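Local coordinates for protein MJ1225 (Methanocaldococcus jannaschii, PDB 3KH5) that binds AMP and ADP, has four CBS motifs, and is probably an archaeal counterpart of the gamma subunit of AMP-activated protein kinase, at residues R37-N42 and G117-N122; V94-E99 and D123-I128. All coordinates share one frame; numbering follows the deposited sequence.

Contact 1: residues R37-N42 and G117-N122. With ADP (adenosine-5'-diphosphate), chain B; ADP (adenosine-5'-diphosphate), chain D.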
loop_
_atom_site.group_PDB
_atom_site.type_symbol
_atom_site.label_atom_id
_atom_site.label_comp_id
_atom_site.label_asym_id
_atom_site.label_seq_id
_atom_site.Cartn_x
_atom_site.Cartn_y
_atom_site.Cartn_z
ATOM N N ARG A 37 3.911 4.667 3.745
ATOM C CA ARG A 37 2.786 5.512 4.170
ATOM C C ARG A 37 3.311 6.699 4.974
ATOM O O ARG A 37 3.777 6.533 6.105
ATOM C CB ARG A 37 1.788 4.700 5.008
ATOM C CG ARG A 37 0.586 5.489 5.552
ATOM C CD ARG A 37 -0.212 4.685 6.596
ATOM N NE ARG A 37 -0.487 3.323 6.140
ATOM C CZ ARG A 37 -1.567 2.948 5.460
ATOM N NH1 ARG A 37 -2.519 3.826 5.158
ATOM N NH2 ARG A 37 -1.697 1.679 5.086
ATOM N N LEU A 38 3.239 7.893 4.387
ATOM C CA LEU A 38 3.814 9.086 5.014
ATOM C C LEU A 38 2.800 10.184 5.346
ATOM O O LEU A 38 2.265 10.828 4.427
ATOM C CB LEU A 38 4.928 9.679 4.135
ATOM C CG LEU A 38 6.117 8.825 3.681
ATOM C CD1 LEU A 38 7.023 9.636 2.765
ATOM C CD2 LEU A 38 6.905 8.278 4.861
ATOM N N PRO A 39 2.540 10.416 6.655
ATOM C CA PRO A 39 1.777 11.592 7.076
ATOM C C PRO A 39 2.461 12.872 6.627
ATOM O O PRO A 39 3.692 12.975 6.658
ATOM C CB PRO A 39 1.798 11.502 8.608
ATOM C CG PRO A 39 1.969 10.064 8.894
ATOM C CD PRO A 39 2.873 9.552 7.807
ATOM N N VAL A 40 1.648 13.821 6.183
ATOM C CA VAL A 40 2.125 15.139 5.827
ATOM C C VAL A 40 1.718 16.065 6.974
ATOM O O VAL A 40 0.542 16.135 7.351
ATOM C CB VAL A 40 1.583 15.599 4.453
ATOM C CG1 VAL A 40 2.209 16.922 4.045
ATOM C CG2 VAL A 40 1.870 14.541 3.383
ATOM N N VAL A 41 2.710 16.732 7.555
ATOM C CA VAL A 41 2.499 17.577 8.730
ATOM C C VAL A 41 3.039 18.997 8.508
ATOM O O VAL A 41 3.933 19.198 7.683
ATOM C CB VAL A 41 3.159 16.963 10.001
ATOM C CG1 VAL A 41 2.551 15.607 10.353
ATOM C CG2 VAL A 41 4.688 16.880 9.869
ATOM N N ASN A 42 2.503 19.976 9.235
ATOM C CA ASN A 42 3.114 21.312 9.273
ATOM C C ASN A 42 4.446 21.274 10.024
ATOM O O ASN A 42 4.593 20.507 10.980
ATOM C CB ASN A 42 2.192 22.319 9.954
ATOM C CG ASN A 42 0.885 22.514 9.220
ATOM O OD1 ASN A 42 -0.170 22.649 9.840
ATOM N ND2 ASN A 42 0.942 22.533 7.893
ATOM N N GLY A 117 -3.981 2.071 7.596
ATOM C CA GLY A 117 -3.137 2.754 8.581
ATOM C C GLY A 117 -3.714 4.126 8.853
ATOM O O GLY A 117 -4.255 4.765 7.948
ATOM N N ALA A 118 -3.612 4.579 10.099
ATOM C CA ALA A 118 -4.191 5.863 10.499
ATOM C C ALA A 118 -3.302 6.610 11.487
ATOM O O ALA A 118 -2.886 6.033 12.496
ATOM C CB ALA A 118 -5.586 5.655 11.091
ATOM N N PRO A 119 -3.009 7.895 11.205
ATOM C CA PRO A 119 -2.309 8.727 12.177
ATOM C C PRO A 119 -3.107 8.822 13.477
ATOM O O PRO A 119 -4.339 8.891 13.449
ATOM C CB PRO A 119 -2.254 10.096 11.488
ATOM C CG PRO A 119 -2.346 9.792 10.037
ATOM C CD PRO A 119 -3.300 8.641 9.965
ATOM N N ILE A 120 -2.408 8.783 14.604
ATOM C CA ILE A 120 -3.040 9.022 15.894
ATOM C C ILE A 120 -2.707 10.453 16.275
ATOM O O ILE A 120 -1.535 10.843 16.282
ATOM C CB ILE A 120 -2.556 8.029 16.970
ATOM C CG1 ILE A 120 -3.003 6.608 16.608
ATOM C CG2 ILE A 120 -3.108 8.402 18.346
ATOM C CD1 ILE A 120 -2.051 5.525 17.091
ATOM N N VAL A 121 -3.740 11.242 16.557
ATOM C CA VAL A 121 -3.563 12.666 16.830
ATOM C C VAL A 121 -4.114 13.068 18.192
ATOM O O VAL A 121 -4.966 12.379 18.762
ATOM C CB VAL A 121 -4.213 13.569 15.735
ATOM C CG1 VAL A 121 -3.661 13.241 14.352
ATOM C CG2 VAL A 121 -5.743 13.462 15.751
ATOM N N ASN A 122 -3.623 14.191 18.711
ATOM C CA ASN A 122 -4.194 14.747 19.928
ATOM C C ASN A 122 -5.352 15.680 19.600
ATOM O O ASN A 122 -5.835 15.702 18.463
ATOM C CB ASN A 122 -3.121 15.422 20.801
ATOM C CG ASN A 122 -2.473 16.627 20.139
ATOM O OD1 ASN A 122 -2.983 17.178 19.161
ATOM N ND2 ASN A 122 -1.338 17.051 20.683
HETATM P PB ADP B . 2.285 0.709 5.097
HETATM O O1B ADP B . 3.717 1.088 5.127
HETATM O O2B ADP B . 1.988 -0.420 3.969
HETATM O O3B ADP B . 1.324 1.924 4.692
HETATM P PA ADP B . 2.051 -1.424 6.849
HETATM O O1A ADP B . 3.131 -2.115 6.075
HETATM O O2A ADP B . 1.753 -1.859 8.404
HETATM O O3A ADP B . 1.739 0.146 6.502
HETATM O "O5'" ADP B . 3.263 -0.629 7.638
HETATM C "C5'" ADP B . 4.649 -1.082 7.765
HETATM C "C4'" ADP B . 5.139 -1.115 9.245
HETATM O "O4'" ADP B . 5.935 0.047 9.640
HETATM C "C3'" ADP B . 3.914 -1.160 10.162
HETATM O "O3'" ADP B . 4.077 -2.187 11.162
HETATM C "C2'" ADP B . 3.821 0.221 10.804
HETATM O "O2'" ADP B . 3.712 0.028 12.216
HETATM C "C1'" ADP B . 5.139 0.947 10.477
HETATM N N9 ADP B . 5.031 2.276 9.749
HETATM C C8 ADP B . 4.295 2.534 8.664
HETATM N N7 ADP B . 4.462 3.807 8.297
HETATM C C5 ADP B . 5.315 4.371 9.148
HETATM C C6 ADP B . 5.863 5.649 9.272
HETATM N N6 ADP B . 5.540 6.614 8.412
HETATM N N1 ADP B . 6.724 5.896 10.278
HETATM C C2 ADP B . 7.050 4.944 11.145
HETATM N N3 ADP B . 6.546 3.718 11.051
HETATM C C4 ADP B . 5.677 3.400 10.072
HETATM P PB ADP D . -4.293 1.604 2.493
HETATM O O1B ADP D . -5.420 0.731 2.056
HETATM O O2B ADP D . -2.915 0.755 2.668
HETATM O O3B ADP D . -4.537 2.336 3.916
HETATM P PA ADP D . -3.081 2.430 0.287
HETATM O O1A ADP D . -3.591 1.932 -1.010
HETATM O O2A ADP D . -1.648 3.208 0.245
HETATM O O3A ADP D . -4.010 2.813 1.512
HETATM O "O5'" ADP D . -3.622 3.911 -0.201
HETATM C "C5'" ADP D . -4.853 4.147 -0.953
HETATM C "C4'" ADP D . -5.322 5.633 -0.864
HETATM O "O4'" ADP D . -5.843 5.855 0.485
HETATM C "C3'" ADP D . -4.222 6.691 -1.099
HETATM O "O3'" ADP D . -4.773 7.770 -1.864
HETATM C "C2'" ADP D . -3.865 7.145 0.320
HETATM O "O2'" ADP D . -3.381 8.497 0.354
HETATM C "C1'" ADP D . -5.214 7.044 1.023
HETATM N N9 ADP D . -5.042 6.876 2.497
HETATM C C8 ADP D . -4.271 6.008 3.163
HETATM N N7 ADP D . -4.423 6.200 4.479
HETATM C C5 ADP D . -5.293 7.192 4.644
HETATM C C6 ADP D . -5.843 7.833 5.747
HETATM N N6 ADP D . -5.509 7.473 6.983
HETATM N N1 ADP D . -6.723 8.828 5.540
HETATM C C2 ADP D . -7.073 9.205 4.315
HETATM N N3 ADP D . -6.566 8.614 3.244
HETATM C C4 ADP D . -5.683 7.614 3.385
#
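With CG anti to the backbone N (chi1 178°) and the chain bent at chi3 (-47°), R37 reaches across to G117 and lays one face of its guanidinium against that residue's backbone N, 3.3 Å from R37 CZ. Since both groups are donors, this is a packing contact and not a hydrogen bond. A side chain at G117 would run into the arginine: a CB built there would fall 2.3 Å from R37 NE. The guanidinium is held by the ADP of chain D: R37 NH1 donates to its O3B at 2.8 Å, an oxygen lying near the guanidinium plane, while R37 NH2 reaches both O2B and O3B along more bent paths. The backbones serve the adenines in matching fashion. N6 of the chain B ADP donates to R37 O (2.9 Å, 165°), and N6 of the chain D ADP donates to G117 O at 3.1 Å. Farther along, P39 CG and P119 CG meet at 4.5 Å, a light apolar touch between two prolines with the same ring pucker. A leucine in place of R37 would probably leave the chain D beta-phosphate without these donors and G117 without its flat cover. With its donors turned to that phosphate, R37 probably helps offset the charge there, and it lines both ADP pockets, which lie between the first two CBS motifs.

Contact 2: residues V94-E99 and D123-I128. With ADP (adenosine-5'-diphosphate), chain D.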
loop_
_atom_site.group_PDB
_atom_site.type_symbol
_atom_site.label_atom_id
_atom_site.label_comp_id
_atom_site.label_asym_id
_atom_site.label_seq_id
_atom_site.Cartn_x
_atom_site.Cartn_y
_atom_site.Cartn_z
ATOM N N VAL A 94 -7.659 13.632 6.112
ATOM C CA VAL A 94 -7.063 12.372 6.541
ATOM C C VAL A 94 -7.976 11.661 7.537
ATOM O O VAL A 94 -8.600 12.299 8.384
ATOM C CB VAL A 94 -5.651 12.616 7.152
ATOM C CG1 VAL A 94 -4.978 11.309 7.566
ATOM C CG2 VAL A 94 -4.773 13.377 6.172
ATOM N N ILE A 95 -8.074 10.343 7.418
ATOM C CA ILE A 95 -8.721 9.547 8.447
ATOM C C ILE A 95 -7.725 9.324 9.585
ATOM O O ILE A 95 -6.707 8.641 9.409
ATOM C CB ILE A 95 -9.227 8.203 7.893
ATOM C CG1 ILE A 95 -10.360 8.445 6.891
ATOM C CG2 ILE A 95 -9.704 7.294 9.029
ATOM C CD1 ILE A 95 -10.755 7.222 6.099
ATOM N N THR A 96 -8.016 9.910 10.747
ATOM C CA THR A 96 -7.163 9.769 11.932
ATOM C C THR A 96 -7.901 9.154 13.132
ATOM O O THR A 96 -9.133 9.039 13.125
ATOM C CB THR A 96 -6.530 11.126 12.378
ATOM O OG1 THR A 96 -7.535 11.973 12.952
ATOM C CG2 THR A 96 -5.846 11.850 11.218
ATOM N N LEU A 97 -7.130 8.769 14.154
ATOM C CA LEU A 97 -7.670 8.380 15.468
ATOM C C LEU A 97 -7.179 9.316 16.584
ATOM O O LEU A 97 -6.046 9.807 16.547
ATOM C CB LEU A 97 -7.323 6.922 15.802
ATOM C CG LEU A 97 -7.748 5.804 14.838
ATOM C CD1 LEU A 97 -6.940 4.549 15.086
ATOM C CD2 LEU A 97 -9.249 5.502 14.886
ATOM N N LYS A 98 -8.053 9.563 17.563
ATOM C CA LYS A 98 -7.733 10.378 18.743
ATOM C C LYS A 98 -6.816 9.590 19.669
ATOM O O LYS A 98 -6.871 8.358 19.676
ATOM C CB LYS A 98 -9.018 10.777 19.484
ATOM C CG LYS A 98 -9.947 11.703 18.699
ATOM C CD LYS A 98 -9.337 13.091 18.542
ATOM C CE LYS A 98 -9.973 13.856 17.392
ATOM N NZ LYS A 98 -9.159 15.072 17.032
ATOM N N GLU A 99 -5.974 10.275 20.446
ATOM C CA GLU A 99 -5.001 9.561 21.298
ATOM C C GLU A 99 -5.635 8.679 22.387
ATOM O O GLU A 99 -4.959 7.826 22.980
ATOM C CB GLU A 99 -3.885 10.478 21.860
ATOM C CG GLU A 99 -4.332 11.782 22.533
ATOM C CD GLU A 99 -3.161 12.598 23.098
ATOM O OE1 GLU A 99 -2.030 12.064 23.193
ATOM O OE2 GLU A 99 -3.379 13.775 23.459
ATOM N N ASP A 123 -5.798 16.446 20.591
ATOM C CA ASP A 123 -6.950 17.322 20.408
ATOM C C ASP A 123 -6.676 18.502 19.467
ATOM O O ASP A 123 -7.617 19.084 18.920
ATOM C CB ASP A 123 -7.526 17.777 21.757
ATOM C CG ASP A 123 -8.510 16.761 22.351
ATOM O OD1 ASP A 123 -8.818 15.745 21.685
ATOM O OD2 ASP A 123 -8.983 16.984 23.487
ATOM N N GLU A 124 -5.397 18.833 19.262
ATOM C CA GLU A 124 -5.016 19.890 18.317
ATOM C C GLU A 124 -4.728 19.341 16.914
ATOM O O GLU A 124 -4.273 20.085 16.041
ATOM C CB GLU A 124 -3.783 20.675 18.801
ATOM C CG GLU A 124 -3.299 20.379 20.220
ATOM C CD GLU A 124 -4.255 20.851 21.298
ATOM O OE1 GLU A 124 -4.342 20.171 22.342
ATOM O OE2 GLU A 124 -4.920 21.894 21.108
ATOM N N ASN A 125 -4.988 18.049 16.706
ATOM C CA ASN A 125 -4.678 17.364 15.440
ATOM C C ASN A 125 -3.168 17.222 15.184
ATOM O O ASN A 125 -2.733 16.989 14.051
ATOM C CB ASN A 125 -5.390 18.040 14.254
ATOM C CG ASN A 125 -5.451 17.155 13.017
ATOM O OD1 ASN A 125 -5.903 16.009 13.075
ATOM N ND2 ASN A 125 -5.006 17.692 11.886
ATOM N N GLN A 126 -2.381 17.358 16.252
ATOM C CA GLN A 126 -0.932 17.174 16.191
ATOM C C GLN A 126 -0.625 15.684 16.145
ATOM O O GLN A 126 -1.278 14.894 16.830
ATOM C CB GLN A 126 -0.250 17.810 17.410
ATOM C CG GLN A 126 -0.264 19.338 17.444
ATOM C CD GLN A 126 0.421 19.906 18.683
ATOM O OE1 GLN A 126 -0.020 19.684 19.811
ATOM N NE2 GLN A 126 1.506 20.650 18.474
ATOM N N LEU A 127 0.363 15.303 15.341
ATOM C CA LEU A 127 0.724 13.897 15.206
ATOM C C LEU A 127 1.323 13.354 16.502
ATOM O O LEU A 127 2.278 13.919 17.039
ATOM C CB LEU A 127 1.694 13.687 14.042
ATOM C CG LEU A 127 2.044 12.229 13.724
ATOM C CD1 LEU A 127 0.853 11.495 13.120
ATOM C CD2 LEU A 127 3.235 12.162 12.792
ATOM N N ILE A 128 0.748 12.259 16.992
ATOM C CA ILE A 128 1.218 11.588 18.200
ATOM C C ILE A 128 1.932 10.291 17.824
ATOM O O ILE A 128 3.069 10.052 18.239
ATOM C CB ILE A 128 0.039 11.317 19.190
ATOM C CG1 ILE A 128 -0.462 12.627 19.830
ATOM C CG2 ILE A 128 0.430 10.302 20.273
ATOM C CD1 ILE A 128 0.651 13.573 20.336
HETATM P PB ADP D . -4.293 1.604 2.493
HETATM O O1B ADP D . -5.420 0.731 2.056
HETATM O O2B ADP D . -2.915 0.755 2.668
HETATM O O3B ADP D . -4.537 2.336 3.916
HETATM P PA ADP D . -3.081 2.430 0.287
HETATM O O1A ADP D . -3.591 1.932 -1.010
HETATM O O2A ADP D . -1.648 3.208 0.245
HETATM O O3A ADP D . -4.010 2.813 1.512
HETATM O "O5'" ADP D . -3.622 3.911 -0.201
HETATM C "C5'" ADP D . -4.853 4.147 -0.953
HETATM C "C4'" ADP D . -5.322 5.633 -0.864
HETATM O "O4'" ADP D . -5.843 5.855 0.485
HETATM C "C3'" ADP D . -4.222 6.691 -1.099
HETATM O "O3'" ADP D . -4.773 7.770 -1.864
HETATM C "C2'" ADP D . -3.865 7.145 0.320
HETATM O "O2'" ADP D . -3.381 8.497 0.354
HETATM C "C1'" ADP D . -5.214 7.044 1.023
HETATM N N9 ADP D . -5.042 6.876 2.497
HETATM C C8 ADP D . -4.271 6.008 3.163
HETATM N N7 ADP D . -4.423 6.200 4.479
HETATM C C5 ADP D . -5.293 7.192 4.644
HETATM C C6 ADP D . -5.843 7.833 5.747
HETATM N N6 ADP D . -5.509 7.473 6.983
HETATM N N1 ADP D . -6.723 8.828 5.540
HETATM C C2 ADP D . -7.073 9.205 4.315
HETATM N N3 ADP D . -6.566 8.614 3.244
HETATM C C4 ADP D . -5.683 7.614 3.385
#
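Van der Waals contact joins E99 to I128, where OE1 of the carboxylate lies 3.8 Å from I128 CG1. E99 CG sits between its backbone N and carbonyl carbon (chi1 50°), and the chain beyond is extended, which carries the acid obliquely across the isoleucine side chain. A looser polar approach brings T96 OG1 to 4.4 Å from N125 OD1, too long for a direct bond. The electrostatic term is K98 with D123, whose side chains cross at about a right angle. Their nearest atoms are K98 CD and D123 OD1 at 4.1 Å, and since K98 NZ stays 4.7 Å from D123 OD1, the opposite charges attract only at a distance, probably weakened by solvent at this exposed surface. The adenine is held by backbone hydrogen bonds. I95 N donates to N1 of the chain D ADP at 2.8 Å, and N6 of that ADP donates to I95 O (2.9 Å, 173°), so a single residue reads both the acceptor and the donor on the adenine edge. V94 CG1 packs 3.6 Å from N1 of the same ADP. Within the second CBS motif, strand 117-121 runs between the two segments, parallel to 97-98 and antiparallel to 127-132; L97 packs on helix 103-112, while L127 turns to V48 of strand 48-53 in the first motif.

In the fold
Contacts 1 and 2 have centres 7 Å apart and interlock along the chain, their segments alternating. Strand 117-121 of contact 1 bonds to both segments of contact 2 through probable hydrogen bonds: V121 N to L97 O at 2.7 Å, and I128 N to I120 O at 2.8 Å. At the loop end, N122 CB packs 3.1 Å from E99 OE2. The chain D ADP is shared: contact 1 meets its beta-phosphate and N6, contact 2 its N1 and N6, and T53, D56, G116 and R180 supply further hydrogen bonds. Only contact 1 also touches the chain B ADP, so it joins the two sites.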